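Local coordinates for Apc35852 (Geobacillus stearothermophilus, PDB 1U9C), which is of unknown function but belongs to the DJ-1/PfpI family, whose members include proteins described as chaperones and as cysteine proteases, at residues Lys23-Leu28 / Val55-Ser61; Ala87-Ile93 / Val114-Phe118; Val152-Asp157 / Leu172-Leu177; Arg196-Ile201 / Ala219-Arg223. All coordinates share one frame; numbering follows the deposited sequence.

Contact 1: residues Lys23-Leu28 / Val55-Ser61; sequences KTGLWL and VPLDPRS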
loop_
_atom_site.group_PDB
_atom_site.type_symbol
_atom_site.label_atom_id
_atom_site.label_comp_id
_atom_site.label_asym_id
_atom_site.label_seq_id
_atom_site.Cartn_x
_atom_site.Cartn_y
_atom_site.Cartn_z
ATOM N N LYS A 23 9.757 -14.361 9.574
ATOM C CA LYS A 23 8.549 -13.574 9.946
ATOM C C LYS A 23 8.536 -12.248 9.255
ATOM O O LYS A 23 9.595 -11.686 8.926
ATOM C CB LYS A 23 8.553 -13.240 11.457
ATOM C CG LYS A 23 8.857 -14.446 12.287
ATOM C CD LYS A 23 8.052 -15.685 11.922
ATOM C CE LYS A 23 6.688 -15.706 12.544
ATOM N NZ LYS A 23 6.303 -17.116 12.747
ATOM N N THR A 24 7.327 -11.718 9.143
ATOM C CA THR A 24 7.159 -10.424 8.520
ATOM C C THR A 24 6.120 -9.594 9.247
ATOM O O THR A 24 5.814 -9.750 10.420
ATOM C CB THR A 24 6.885 -10.677 7.067
ATOM O OG1 THR A 24 6.865 -9.478 6.305
ATOM C CG2 THR A 24 5.582 -11.455 6.809
ATOM N N GLY A 25 5.632 -8.599 8.520
ATOM C CA GLY A 25 4.607 -7.627 8.975
ATOM C C GLY A 25 4.628 -6.415 8.063
ATOM O O GLY A 25 4.972 -6.529 6.941
ATOM N N LEU A 26 4.189 -5.290 8.603
ATOM C CA LEU A 26 4.234 -3.996 7.914
ATOM C C LEU A 26 5.645 -3.496 7.851
ATOM O O LEU A 26 6.418 -3.597 8.818
ATOM C CB LEU A 26 3.409 -3.005 8.733
ATOM C CG LEU A 26 3.621 -1.528 8.407
ATOM C CD1 LEU A 26 3.177 -1.126 7.035
ATOM C CD2 LEU A 26 2.888 -0.711 9.481
ATOM N N TRP A 27 6.050 -2.967 6.693
ATOM C CA TRP A 27 7.321 -2.287 6.585
ATOM C C TRP A 27 7.142 -0.859 7.119
ATOM O O TRP A 27 6.522 -0.035 6.455
ATOM C CB TRP A 27 7.839 -2.219 5.133
ATOM C CG TRP A 27 9.261 -1.889 5.082
ATOM C CD1 TRP A 27 9.823 -0.632 5.077
ATOM C CD2 TRP A 27 10.342 -2.809 5.162
ATOM N NE1 TRP A 27 11.203 -0.736 5.111
ATOM C CE2 TRP A 27 11.524 -2.061 5.177
ATOM C CE3 TRP A 27 10.415 -4.205 5.214
ATOM C CZ2 TRP A 27 12.764 -2.664 5.241
ATOM C CZ3 TRP A 27 11.661 -4.794 5.284
ATOM C CH2 TRP A 27 12.783 -4.046 5.295
ATOM N N LEU A 28 7.651 -0.611 8.302
ATOM C CA LEU A 28 7.323 0.592 9.060
ATOM C C LEU A 28 7.401 1.884 8.263
ATOM O O LEU A 28 6.440 2.685 8.259
ATOM C CB LEU A 28 8.143 0.638 10.351
ATOM C CG LEU A 28 7.889 1.884 11.182
ATOM C CD1 LEU A 28 6.439 2.071 11.633
ATOM C CD2 LEU A 28 8.835 1.815 12.382
ATOM N N VAL A 55 -0.533 -3.536 15.030
ATOM C CA VAL A 55 0.014 -4.026 13.791
ATOM C C VAL A 55 1.417 -4.545 14.001
ATOM O O VAL A 55 2.278 -3.856 14.570
ATOM C CB VAL A 55 -0.015 -2.904 12.818
ATOM C CG1 VAL A 55 0.798 -3.189 11.602
ATOM C CG2 VAL A 55 -1.449 -2.596 12.433
ATOM N N PRO A 56 1.748 -5.731 13.526
ATOM C CA PRO A 56 3.107 -6.254 13.637
ATOM C C PRO A 56 4.006 -5.623 12.590
ATOM O O PRO A 56 3.588 -5.386 11.455
ATOM C CB PRO A 56 2.925 -7.753 13.318
ATOM C CG PRO A 56 1.778 -7.771 12.343
ATOM C CD PRO A 56 0.834 -6.651 12.816
ATOM N N LEU A 57 5.249 -5.355 12.965
ATOM C CA LEU A 57 6.176 -4.742 12.059
ATOM C C LEU A 57 7.172 -5.796 11.561
ATOM O O LEU A 57 7.636 -6.634 12.344
ATOM C CB LEU A 57 6.937 -3.621 12.794
ATOM C CG LEU A 57 6.005 -2.536 13.385
ATOM C CD1 LEU A 57 6.804 -1.413 14.136
ATOM C CD2 LEU A 57 5.114 -1.954 12.253
ATOM N N ASP A 58 7.522 -5.712 10.307
ATOM C CA ASP A 58 8.572 -6.577 9.751
ATOM C C ASP A 58 9.813 -6.281 10.546
ATOM O O ASP A 58 10.213 -5.114 10.653
ATOM C CB ASP A 58 8.788 -6.328 8.302
ATOM C CG ASP A 58 9.723 -7.326 7.662
ATOM O OD1 ASP A 58 10.869 -7.452 8.119
ATOM O OD2 ASP A 58 9.313 -8.111 6.740
ATOM N N PRO A 59 10.502 -7.278 11.095
ATOM C CA PRO A 59 11.668 -7.014 11.906
ATOM C C PRO A 59 12.791 -6.348 11.176
ATOM O O PRO A 59 13.565 -5.647 11.819
ATOM C CB PRO A 59 12.073 -8.398 12.398
ATOM C CG PRO A 59 11.126 -9.352 11.907
ATOM C CD PRO A 59 10.159 -8.707 11.067
ATOM N N ARG A 60 12.893 -6.483 9.870
ATOM C CA ARG A 60 13.965 -5.799 9.153
ATOM C C ARG A 60 13.692 -4.295 8.993
ATOM O O ARG A 60 14.522 -3.548 8.505
ATOM C CB ARG A 60 14.196 -6.465 7.772
ATOM C CG ARG A 60 14.779 -7.874 7.879
ATOM C CD ARG A 60 16.242 -7.877 8.286
ATOM N NE ARG A 60 17.143 -7.122 7.399
ATOM C CZ ARG A 60 17.670 -7.579 6.258
ATOM N NH1 ARG A 60 17.440 -8.824 5.837
ATOM N NH2 ARG A 60 18.450 -6.792 5.542
ATOM N N SER A 61 12.500 -3.844 9.411
ATOM C CA SER A 61 12.070 -2.471 9.162
ATOM C C SER A 61 12.031 -1.580 10.417
ATOM O O SER A 61 11.717 -0.397 10.324
ATOM C CB SER A 61 10.640 -2.425 8.569
ATOM O OG SER A 61 9.595 -2.621 9.537
HETATM O O HOH W 1 11.779 -10.017 7.971
HETATM O O HOH W 2 6.676 -9.310 12.853
#
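Leu26 and Leu57 run alongside each other, CD2 against CD2 at 3.8 Å, while CD2 of Leu26 also rests on CG1 of Val55. Val12 of strand 7-12 backs both Leu26 and Val55. The other branch of Leu57, CD1, reaches CD2 of Leu28. Next to this group, the trans chi1 of Trp27 (-164°) swings the indole under Ser61: CB of Ser61 sits over the five-membered ring, 3.5 Å from its centroid, in a CH-pi contact. CB of Arg60 touches CH2 of Trp27. Between the backbones runs a single beta bridge, Leu26 N to Pro56 O at 2.9 Å and Asp58 N to Leu26 O at 2.8 Å; it ties the loop ahead of helix 28-40 to the loop after strand 44-49 in the alpha/beta fold of the DJ-1/PfpI family. Gly25 fits here because a CB would run into Pro56 O. Ser61 OG accepts the N-H of Leu28 almost dead straight (3.1 Å, 179°) and donates to Asp58 O, which also takes Ser61 N. Farther out, Asp58 divides its oxygens: OD2 accepts from Thr24 OG1 at 2.8 Å, and OD1 uses its anti lone pair for Arg60 N, closing an Asx turn. One water donates to both Asp58 OD1 and Lys23 O; a second bridges Thr24 O and Leu57 O.

Contact 2: residues Ala87-Ile93 / Val114-Phe118; sequences AHGFDAI and VLQQF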
loop_
_atom_site.group_PDB
_atom_site.type_symbol
_atom_site.label_atom_id
_atom_site.label_comp_id
_atom_site.label_asym_id
_atom_site.label_seq_id
_atom_site.Cartn_x
_atom_site.Cartn_y
_atom_site.Cartn_z
ATOM N N ALA A 87 -15.370 2.151 2.376
ATOM C CA ALA A 87 -15.394 2.327 0.934
ATOM C C ALA A 87 -15.807 3.710 0.524
ATOM O O ALA A 87 -15.542 4.093 -0.611
ATOM C CB ALA A 87 -16.334 1.339 0.289
ATOM N N HIS A 88 -16.402 4.483 1.443
ATOM C CA HIS A 88 -16.872 5.812 1.145
ATOM C C HIS A 88 -16.441 6.768 2.241
ATOM O O HIS A 88 -16.076 6.347 3.360
ATOM C CB HIS A 88 -18.394 5.780 0.976
ATOM C CG HIS A 88 -18.824 4.946 -0.195
ATOM N ND1 HIS A 88 -19.298 3.658 -0.071
ATOM C CD2 HIS A 88 -18.762 5.200 -1.523
ATOM C CE1 HIS A 88 -19.572 3.176 -1.276
ATOM N NE2 HIS A 88 -19.247 4.094 -2.174
ATOM N N GLY A 89 -16.356 8.048 1.881
ATOM C CA GLY A 89 -15.979 9.117 2.805
ATOM C C GLY A 89 -14.519 9.540 2.759
ATOM O O GLY A 89 -14.120 10.411 3.521
ATOM N N PHE A 90 -13.713 8.954 1.875
ATOM C CA PHE A 90 -12.289 9.253 1.753
ATOM C C PHE A 90 -11.932 9.676 0.352
ATOM O O PHE A 90 -12.412 9.094 -0.598
ATOM C CB PHE A 90 -11.473 8.029 2.118
ATOM C CG PHE A 90 -11.632 7.636 3.533
ATOM C CD1 PHE A 90 -10.945 8.279 4.531
ATOM C CD2 PHE A 90 -12.526 6.616 3.880
ATOM C CE1 PHE A 90 -11.164 7.975 5.850
ATOM C CE2 PHE A 90 -12.728 6.276 5.204
ATOM C CZ PHE A 90 -12.036 6.954 6.186
ATOM N N ASP A 91 -11.012 10.615 0.224
ATOM C CA ASP A 91 -10.515 11.122 -1.045
ATOM C C ASP A 91 -9.431 10.260 -1.636
ATOM O O ASP A 91 -9.206 10.256 -2.823
ATOM C CB ASP A 91 -10.030 12.528 -0.834
ATOM C CG ASP A 91 -11.092 13.375 -0.263
ATOM O OD1 ASP A 91 -11.957 13.859 -1.054
ATOM O OD2 ASP A 91 -11.193 13.674 0.947
ATOM N N ALA A 92 -8.724 9.504 -0.787
ATOM C CA ALA A 92 -7.604 8.658 -1.207
ATOM C C ALA A 92 -7.492 7.434 -0.291
ATOM O O ALA A 92 -7.796 7.561 0.925
ATOM C CB ALA A 92 -6.255 9.389 -1.235
ATOM N N ILE A 93 -6.980 6.339 -0.831
ATOM C CA ILE A 93 -6.572 5.170 0.002
ATOM C C ILE A 93 -5.109 4.974 -0.315
ATOM O O ILE A 93 -4.634 5.101 -1.454
ATOM C CB ILE A 93 -7.447 3.929 -0.341
ATOM C CG1 ILE A 93 -7.073 2.780 0.597
ATOM C CG2 ILE A 93 -7.334 3.489 -1.776
ATOM C CD1 ILE A 93 -8.040 1.578 0.413
ATOM N N VAL A 114 -13.589 -2.364 -1.044
ATOM C CA VAL A 114 -13.144 -1.005 -0.861
ATOM C C VAL A 114 -12.409 -0.489 -2.072
ATOM O O VAL A 114 -12.762 0.609 -2.554
ATOM C CB VAL A 114 -12.310 -0.907 0.438
ATOM C CG1 VAL A 114 -11.694 0.444 0.524
ATOM C CG2 VAL A 114 -13.190 -1.141 1.655
ATOM N N LEU A 115 -11.437 -1.196 -2.626
ATOM C CA LEU A 115 -10.659 -0.707 -3.755
ATOM C C LEU A 115 -11.597 -0.567 -4.961
ATOM O O LEU A 115 -11.451 0.388 -5.719
ATOM C CB LEU A 115 -9.518 -1.652 -4.076
ATOM C CG LEU A 115 -8.365 -1.583 -3.086
ATOM C CD1 LEU A 115 -7.478 -2.757 -3.228
ATOM C CD2 LEU A 115 -7.574 -0.285 -3.242
ATOM N N GLN A 116 -12.526 -1.489 -5.134
ATOM C CA GLN A 116 -13.493 -1.351 -6.240
ATOM C C GLN A 116 -14.255 -0.054 -6.158
ATOM O O GLN A 116 -14.430 0.666 -7.186
ATOM C CB GLN A 116 -14.461 -2.521 -6.212
ATOM C CG GLN A 116 -15.623 -2.438 -7.253
ATOM C CD GLN A 116 -16.384 -3.707 -7.386
ATOM O OE1 GLN A 116 -17.579 -3.783 -7.065
ATOM N NE2 GLN A 116 -15.731 -4.714 -7.913
ATOM N N GLN A 117 -14.738 0.292 -4.974
ATOM C CA GLN A 117 -15.488 1.528 -4.852
ATOM C C GLN A 117 -14.635 2.757 -5.080
ATOM O O GLN A 117 -15.065 3.743 -5.733
ATOM C CB GLN A 117 -16.173 1.600 -3.501
ATOM C CG GLN A 117 -17.198 0.569 -3.348
ATOM C CD GLN A 117 -18.389 0.775 -4.290
ATOM O OE1 GLN A 117 -18.954 1.855 -4.291
ATOM N NE2 GLN A 117 -18.698 -0.202 -5.086
ATOM N N PHE A 118 -13.425 2.783 -4.513
ATOM C CA PHE A 118 -12.519 3.885 -4.808
ATOM C C PHE A 118 -12.303 4.056 -6.302
ATOM O O PHE A 118 -12.311 5.183 -6.813
ATOM C CB PHE A 118 -11.158 3.736 -4.087
ATOM C CG PHE A 118 -11.158 4.276 -2.658
ATOM C CD1 PHE A 118 -11.766 3.554 -1.656
ATOM C CD2 PHE A 118 -10.509 5.401 -2.329
ATOM C CE1 PHE A 118 -11.705 4.001 -0.327
ATOM C CE2 PHE A 118 -10.483 5.873 -0.999
ATOM C CZ PHE A 118 -11.066 5.132 -0.025
#
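Phe118 and Ile93 make the CH-pi contact: CB of Ile93 stands over one face of the ring, displaced toward its rim and 3.9 Å from the centroid. With CG1 trans to its own N (chi1 -176°), Ile93 lays CG2 against the same ring near CD2 and sends CD1 on toward the helix. Packing touches surround this pair. CB of Phe90 meets CZ of Phe118 at 3.6 Å, and CE2 of Phe118 lies 3.4 Å from the backbone C of Ala92. Ile93 CD1 reaches Val114 CG1 at 3.8 Å, Ile93 CG2 meets Leu115 CD2, and Ala87 CB packs on the CB and CG of Gln117. Cutting Phe118 back to an alanine is likely to leave Ile93 and Phe90 without the ring they rest on and open a gap between strand and helix. The polar part is slight: His88 NE2 gives a weak, bent bond to Gln117 OE1 (3.1 Å, 122°), the oxygen lying at the edge of the imidazole. Leu9 on strand 7-12 and Ile125 on strand 124-127 extend the hydrophobic layer. Helix 109-120 thus packs on the sheet as part of a beta-alpha-beta crossover from strand 92-95 to its parallel neighbour, strand 124-127.

Contact 3: residues Val152-Asp157 / Leu172-Leu177; sequences VTSFTD and LLESTL
Asp157 lays its carboxylate over that of Glu174, the planes stacked 30° apart and Asp157 OD1 4.0 Å from Glu174 OE1. Partners on each probably ease the repulsion. Ser175 OG donates a short bond of 2.5 Å to Asp157 OD2 on its syn side. Glu174 OE1 accepts the backbone N-H of Asp157 (2.8 Å, 166°), and OE2 forms a salt bridge with Arg178. A first torsion of 163° and an extended chain beyond it carry Glu174 there. Each acid lies in the first turn of its own helix, Asp157 in 157-163 and Glu174 in 173-179, and the two helix N-termini are likely to favour the charged forms. A water donates to Phe155 O and Asp157 OD1 and accepts from Glu174 N. Deeper in, Ser154 OG lies against CG of Leu173 and CD1 of Leu177, at 3.6 Å from each, and donates to Phe155 O. Thr156, at the N-cap of helix 157-163, has its OG1 hydrogen-bonded to Glu159. The bonds of Asp157 to Glu174 and Ser175 join the starts of the two helices, with Phe184 of strand 183-184 touching Ser154 and Glu174, and Val152 leading back toward Leu200 and Thr202 of strand 200-203.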
loop_
_atom_site.group_PDB
_atom_site.type_symbol
_atom_site.label_atom_id
_atom_site.label_comp_id
_atom_site.label_asym_id
_atom_site.label_seq_id
_atom_site.Cartn_x
_atom_site.Cartn_y
_atom_site.Cartn_z
ATOM N N VAL A 152 2.084 0.997 -13.768
ATOM C CA VAL A 152 2.289 0.745 -12.350
ATOM C C VAL A 152 3.675 0.250 -12.073
ATOM O O VAL A 152 4.360 -0.290 -12.980
ATOM C CB VAL A 152 1.331 -0.269 -11.788
ATOM C CG1 VAL A 152 -0.084 0.061 -12.088
ATOM C CG2 VAL A 152 1.672 -1.695 -12.231
ATOM N N THR A 153 4.054 0.376 -10.810
ATOM C CA THR A 153 5.240 -0.258 -10.281
ATOM C C THR A 153 4.929 -0.992 -9.002
ATOM O O THR A 153 3.841 -0.859 -8.442
ATOM C CB THR A 153 6.365 0.767 -10.126
ATOM O OG1 THR A 153 7.624 0.123 -9.916
ATOM C CG2 THR A 153 6.188 1.704 -8.950
ATOM N N SER A 154 5.903 -1.768 -8.540
ATOM C CA SER A 154 5.817 -2.495 -7.275
ATOM C C SER A 154 7.187 -3.008 -6.966
ATOM O O SER A 154 8.085 -2.922 -7.787
ATOM C CB SER A 154 4.852 -3.676 -7.301
ATOM O OG SER A 154 5.323 -4.778 -8.105
ATOM N N PHE A 155 7.305 -3.712 -5.841
ATOM C CA PHE A 155 8.495 -4.482 -5.546
ATOM C C PHE A 155 8.711 -5.418 -6.720
ATOM O O PHE A 155 7.805 -6.089 -7.172
ATOM C CB PHE A 155 8.269 -5.310 -4.312
ATOM C CG PHE A 155 9.510 -5.706 -3.598
ATOM C CD1 PHE A 155 10.229 -4.789 -2.892
ATOM C CD2 PHE A 155 9.888 -7.027 -3.550
ATOM C CE1 PHE A 155 11.323 -5.181 -2.173
ATOM C CE2 PHE A 155 10.985 -7.416 -2.821
ATOM C CZ PHE A 155 11.681 -6.501 -2.131
ATOM N N THR A 156 9.920 -5.421 -7.233
ATOM C CA THR A 156 10.175 -6.155 -8.462
ATOM C C THR A 156 10.530 -7.586 -8.181
ATOM O O THR A 156 10.987 -7.929 -7.090
ATOM C CB THR A 156 11.312 -5.499 -9.272
ATOM O OG1 THR A 156 12.528 -5.488 -8.512
ATOM C CG2 THR A 156 11.010 -4.058 -9.647
ATOM N N ASP A 157 10.364 -8.407 -9.209
ATOM C CA ASP A 157 10.753 -9.809 -9.114
ATOM C C ASP A 157 12.229 -9.934 -8.831
ATOM O O ASP A 157 12.631 -10.826 -8.102
ATOM C CB ASP A 157 10.449 -10.564 -10.377
ATOM C CG ASP A 157 8.976 -10.679 -10.668
ATOM O OD1 ASP A 157 8.126 -10.385 -9.800
ATOM O OD2 ASP A 157 8.595 -11.103 -11.790
ATOM N N LEU A 172 4.273 -14.052 -7.516
ATOM C CA LEU A 172 5.194 -12.924 -7.618
ATOM C C LEU A 172 4.398 -11.676 -8.030
ATOM O O LEU A 172 3.618 -11.713 -8.969
ATOM C CB LEU A 172 6.355 -13.178 -8.594
ATOM C CG LEU A 172 7.395 -14.194 -8.142
ATOM C CD1 LEU A 172 8.557 -14.238 -9.087
ATOM C CD2 LEU A 172 7.846 -13.910 -6.710
ATOM N N LEU A 173 4.585 -10.597 -7.301
ATOM C CA LEU A 173 3.750 -9.417 -7.458
ATOM C C LEU A 173 3.880 -8.701 -8.821
ATOM O O LEU A 173 2.890 -8.504 -9.492
ATOM C CB LEU A 173 4.054 -8.467 -6.321
ATOM C CG LEU A 173 3.275 -7.152 -6.315
ATOM C CD1 LEU A 173 1.829 -7.431 -6.388
ATOM C CD2 LEU A 173 3.556 -6.357 -5.057
ATOM N N GLU A 174 5.099 -8.403 -9.231
ATOM C CA GLU A 174 5.304 -7.753 -10.539
ATOM C C GLU A 174 4.729 -8.627 -11.667
ATOM O O GLU A 174 3.978 -8.184 -12.554
ATOM C CB GLU A 174 6.809 -7.491 -10.786
ATOM C CG GLU A 174 7.180 -7.197 -12.248
ATOM C CD GLU A 174 8.685 -7.028 -12.498
ATOM O OE1 GLU A 174 9.543 -7.122 -11.578
ATOM O OE2 GLU A 174 9.045 -6.800 -13.691
ATOM N N SER A 175 5.084 -9.910 -11.620
ATOM C CA SER A 175 4.630 -10.858 -12.622
ATOM C C SER A 175 3.123 -10.904 -12.694
ATOM O O SER A 175 2.523 -10.944 -13.771
ATOM C CB SER A 175 5.137 -12.252 -12.249
ATOM O OG SER A 175 6.526 -12.312 -12.509
ATOM N N THR A 176 2.512 -10.907 -11.514
ATOM C CA THR A 176 1.076 -11.036 -11.439
ATOM C C THR A 176 0.367 -9.760 -11.910
ATOM O O THR A 176 -0.665 -9.803 -12.598
ATOM C CB THR A 176 0.670 -11.573 -10.038
ATOM O OG1 THR A 176 1.288 -12.857 -9.854
ATOM C CG2 THR A 176 -0.804 -11.920 -9.964
ATOM N N LEU A 177 0.909 -8.599 -11.525
ATOM C CA LEU A 177 0.353 -7.349 -12.016
ATOM C C LEU A 177 0.408 -7.254 -13.536
ATOM O O LEU A 177 -0.548 -6.830 -14.181
ATOM C CB LEU A 177 1.103 -6.154 -11.429
ATOM C CG LEU A 177 0.882 -5.882 -9.962
ATOM C CD1 LEU A 177 1.951 -4.937 -9.467
ATOM C CD2 LEU A 177 -0.526 -5.391 -9.694
HETATM O O HOH W 3 7.509 -8.866 -7.544
#

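Contact 4: residues Arg196-Ile201 / Ala219-Arg223; sequences RDGNLI and ALEER
Arg196 stretches straight out, trans at every torsion (chi1 173°), and Glu222, likewise extended beyond CG, comes to meet it from the opposite direction. The arginine sits on the beta hairpin of strands 194-197 and 200-203, closed by a type II' turn from Asp197 to Leu200, and the glutamate lies near the C-terminal end of helix 209-221. The two groups join end-on in a bidentate salt bridge, their planes 15° apart: Arg196 NH1 to Glu222 OE2 at 2.8 Å and Arg196 NH2 to Glu222 OE1 at 2.9 Å, both oxygens met on their syn sides. Arg196 NE donates to Gly198 O at 2.8 Å, so all three nitrogens are engaged and the guanidinium is fixed in rotation. One of its faces carries CB of Ala219. A leucine at Arg196 is likely to leave Glu222 without its counter-charge and Gly198 O without the NE bond across the turn. Beside this, Arg223 NH2 donates to Asn199 OD1 at 2.7 Å; amide and guanidinium stand nearly perpendicular (83°), and the nitrogen approaches from above the carbonyl plane. NH1 of Arg223 binds Gly122 O. NH2 of Arg223 lies 4.7 Å from NH2 of Arg196, a like-charge approach that the carboxylate of Glu222 probably tempers. Beneath the polar pairs, Ile201 CD1 comes within 4.4 Å of Ala219 CB.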
loop_
_atom_site.group_PDB
_atom_site.type_symbol
_atom_site.label_atom_id
_atom_site.label_comp_id
_atom_site.label_asym_id
_atom_site.label_seq_id
_atom_site.Cartn_x
_atom_site.Cartn_y
_atom_site.Cartn_z
ATOM N N ARG A 196 2.691 7.920 -11.324
ATOM C CA ARG A 196 1.300 8.287 -11.389
ATOM C C ARG A 196 0.736 7.996 -12.783
ATOM O O ARG A 196 1.283 8.468 -13.786
ATOM C CB ARG A 196 1.147 9.749 -11.054
ATOM C CG ARG A 196 -0.253 10.274 -11.250
ATOM C CD ARG A 196 -0.503 11.651 -10.757
ATOM N NE ARG A 196 -1.908 12.060 -10.908
ATOM C CZ ARG A 196 -2.369 13.254 -10.636
ATOM N NH1 ARG A 196 -1.562 14.249 -10.286
ATOM N NH2 ARG A 196 -3.657 13.490 -10.798
ATOM N N ASP A 197 -0.365 7.269 -12.797
ATOM C CA ASP A 197 -1.135 7.071 -14.013
ATOM C C ASP A 197 -2.541 7.503 -13.650
ATOM O O ASP A 197 -3.316 6.704 -13.123
ATOM C CB ASP A 197 -1.123 5.612 -14.478
ATOM C CG ASP A 197 -1.875 5.411 -15.810
ATOM O OD1 ASP A 197 -2.582 6.314 -16.256
ATOM O OD2 ASP A 197 -1.858 4.355 -16.436
ATOM N N GLY A 198 -2.863 8.760 -13.876
ATOM C CA GLY A 198 -4.174 9.267 -13.502
ATOM C C GLY A 198 -4.347 9.202 -12.023
ATOM O O GLY A 198 -3.520 9.739 -11.273
ATOM N N ASN A 199 -5.363 8.461 -11.611
ATOM C CA ASN A 199 -5.748 8.237 -10.218
ATOM C C ASN A 199 -5.009 7.122 -9.487
ATOM O O ASN A 199 -5.277 6.912 -8.283
ATOM C CB ASN A 199 -7.225 7.920 -10.117
ATOM C CG ASN A 199 -8.104 9.024 -10.641
ATOM O OD1 ASN A 199 -7.739 10.198 -10.590
ATOM N ND2 ASN A 199 -9.253 8.648 -11.146
ATOM N N LEU A 200 -4.166 6.366 -10.167
ATOM C CA LEU A 200 -3.476 5.237 -9.575
ATOM C C LEU A 200 -2.005 5.586 -9.442
ATOM O O LEU A 200 -1.306 5.862 -10.441
ATOM C CB LEU A 200 -3.643 4.019 -10.494
ATOM C CG LEU A 200 -3.048 2.726 -10.051
ATOM C CD1 LEU A 200 -3.642 2.306 -8.736
ATOM C CD2 LEU A 200 -3.321 1.623 -11.092
ATOM N N ILE A 201 -1.531 5.556 -8.201
ATOM C CA ILE A 201 -0.169 5.960 -7.889
ATOM C C ILE A 201 0.529 4.800 -7.166
ATOM O O ILE A 201 -0.030 4.251 -6.223
ATOM C CB ILE A 201 -0.267 7.189 -6.969
ATOM C CG1 ILE A 201 -0.817 8.378 -7.756
ATOM C CG2 ILE A 201 1.090 7.540 -6.376
ATOM C CD1 ILE A 201 -1.251 9.537 -6.928
ATOM N N ALA A 219 -2.167 15.055 -6.353
ATOM C CA ALA A 219 -3.491 14.716 -6.868
ATOM C C ALA A 219 -4.629 15.291 -6.011
ATOM O O ALA A 219 -5.642 15.761 -6.550
ATOM C CB ALA A 219 -3.632 13.227 -6.992
ATOM N N LEU A 220 -4.492 15.297 -4.678
ATOM C CA LEU A 220 -5.509 15.882 -3.819
ATOM C C LEU A 220 -5.569 17.406 -3.953
ATOM O O LEU A 220 -6.643 18.015 -3.956
ATOM C CB LEU A 220 -5.233 15.447 -2.376
ATOM C CG LEU A 220 -5.509 13.988 -2.086
ATOM C CD1 LEU A 220 -5.018 13.659 -0.702
ATOM C CD2 LEU A 220 -6.989 13.713 -2.168
ATOM N N GLU A 221 -4.415 18.038 -4.118
ATOM C CA GLU A 221 -4.354 19.493 -4.322
ATOM C C GLU A 221 -5.148 19.924 -5.556
ATOM O O GLU A 221 -5.746 20.977 -5.581
ATOM C CB GLU A 221 -2.860 19.907 -4.452
ATOM C CG GLU A 221 -2.114 19.984 -3.120
ATOM C CD GLU A 221 -0.619 20.237 -3.269
ATOM O OE1 GLU A 221 -0.073 20.078 -4.401
ATOM O OE2 GLU A 221 0.035 20.521 -2.232
ATOM N N GLU A 222 -5.131 19.099 -6.614
ATOM C CA GLU A 222 -5.871 19.352 -7.831
ATOM C C GLU A 222 -7.378 19.388 -7.643
ATOM O O GLU A 222 -8.082 19.951 -8.435
ATOM C CB GLU A 222 -5.502 18.284 -8.854
ATOM C CG GLU A 222 -4.073 18.418 -9.391
ATOM C CD GLU A 222 -3.564 17.151 -10.067
ATOM O OE1 GLU A 222 -4.356 16.291 -10.552
ATOM O OE2 GLU A 222 -2.351 16.973 -10.115
ATOM N N ARG A 223 -7.832 18.721 -6.584
ATOM C CA ARG A 223 -9.264 18.484 -6.344
ATOM C C ARG A 223 -9.781 19.336 -5.206
ATOM O O ARG A 223 -10.818 19.075 -4.661
ATOM C CB ARG A 223 -9.461 17.028 -5.951
ATOM C CG ARG A 223 -8.951 16.071 -6.922
ATOM C CD ARG A 223 -8.955 14.651 -6.466
ATOM N NE ARG A 223 -8.289 13.976 -7.536
ATOM C CZ ARG A 223 -8.572 12.854 -8.048
ATOM N NH1 ARG A 223 -9.415 12.039 -7.481
ATOM N NH2 ARG A 223 -7.944 12.505 -9.162
#

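Contacts 2 and 4 share the central sheet, their centres 14 Å apart, and touch where Asp91 CB meets Leu220 CD2 at 3.5 Å. Contact 3 joins contact 4 through Val152 CG1 and Leu200 CD2, 3.7 Å apart. Contact 1 stands alone, its centre about 28 Å from that of contact 4 on the other side of the chain's middle; contact 3 is its nearest companion, about 7 Å between closest atoms. Cys129, oxidised here to 3-sulfinoalanine, follows strand 124-127, where family relatives carry a reactive cysteine. Its neighbour His130 meets the ring of Phe155 from contact 3, so 152-157 reaches the neighbourhood of this site through Phe155.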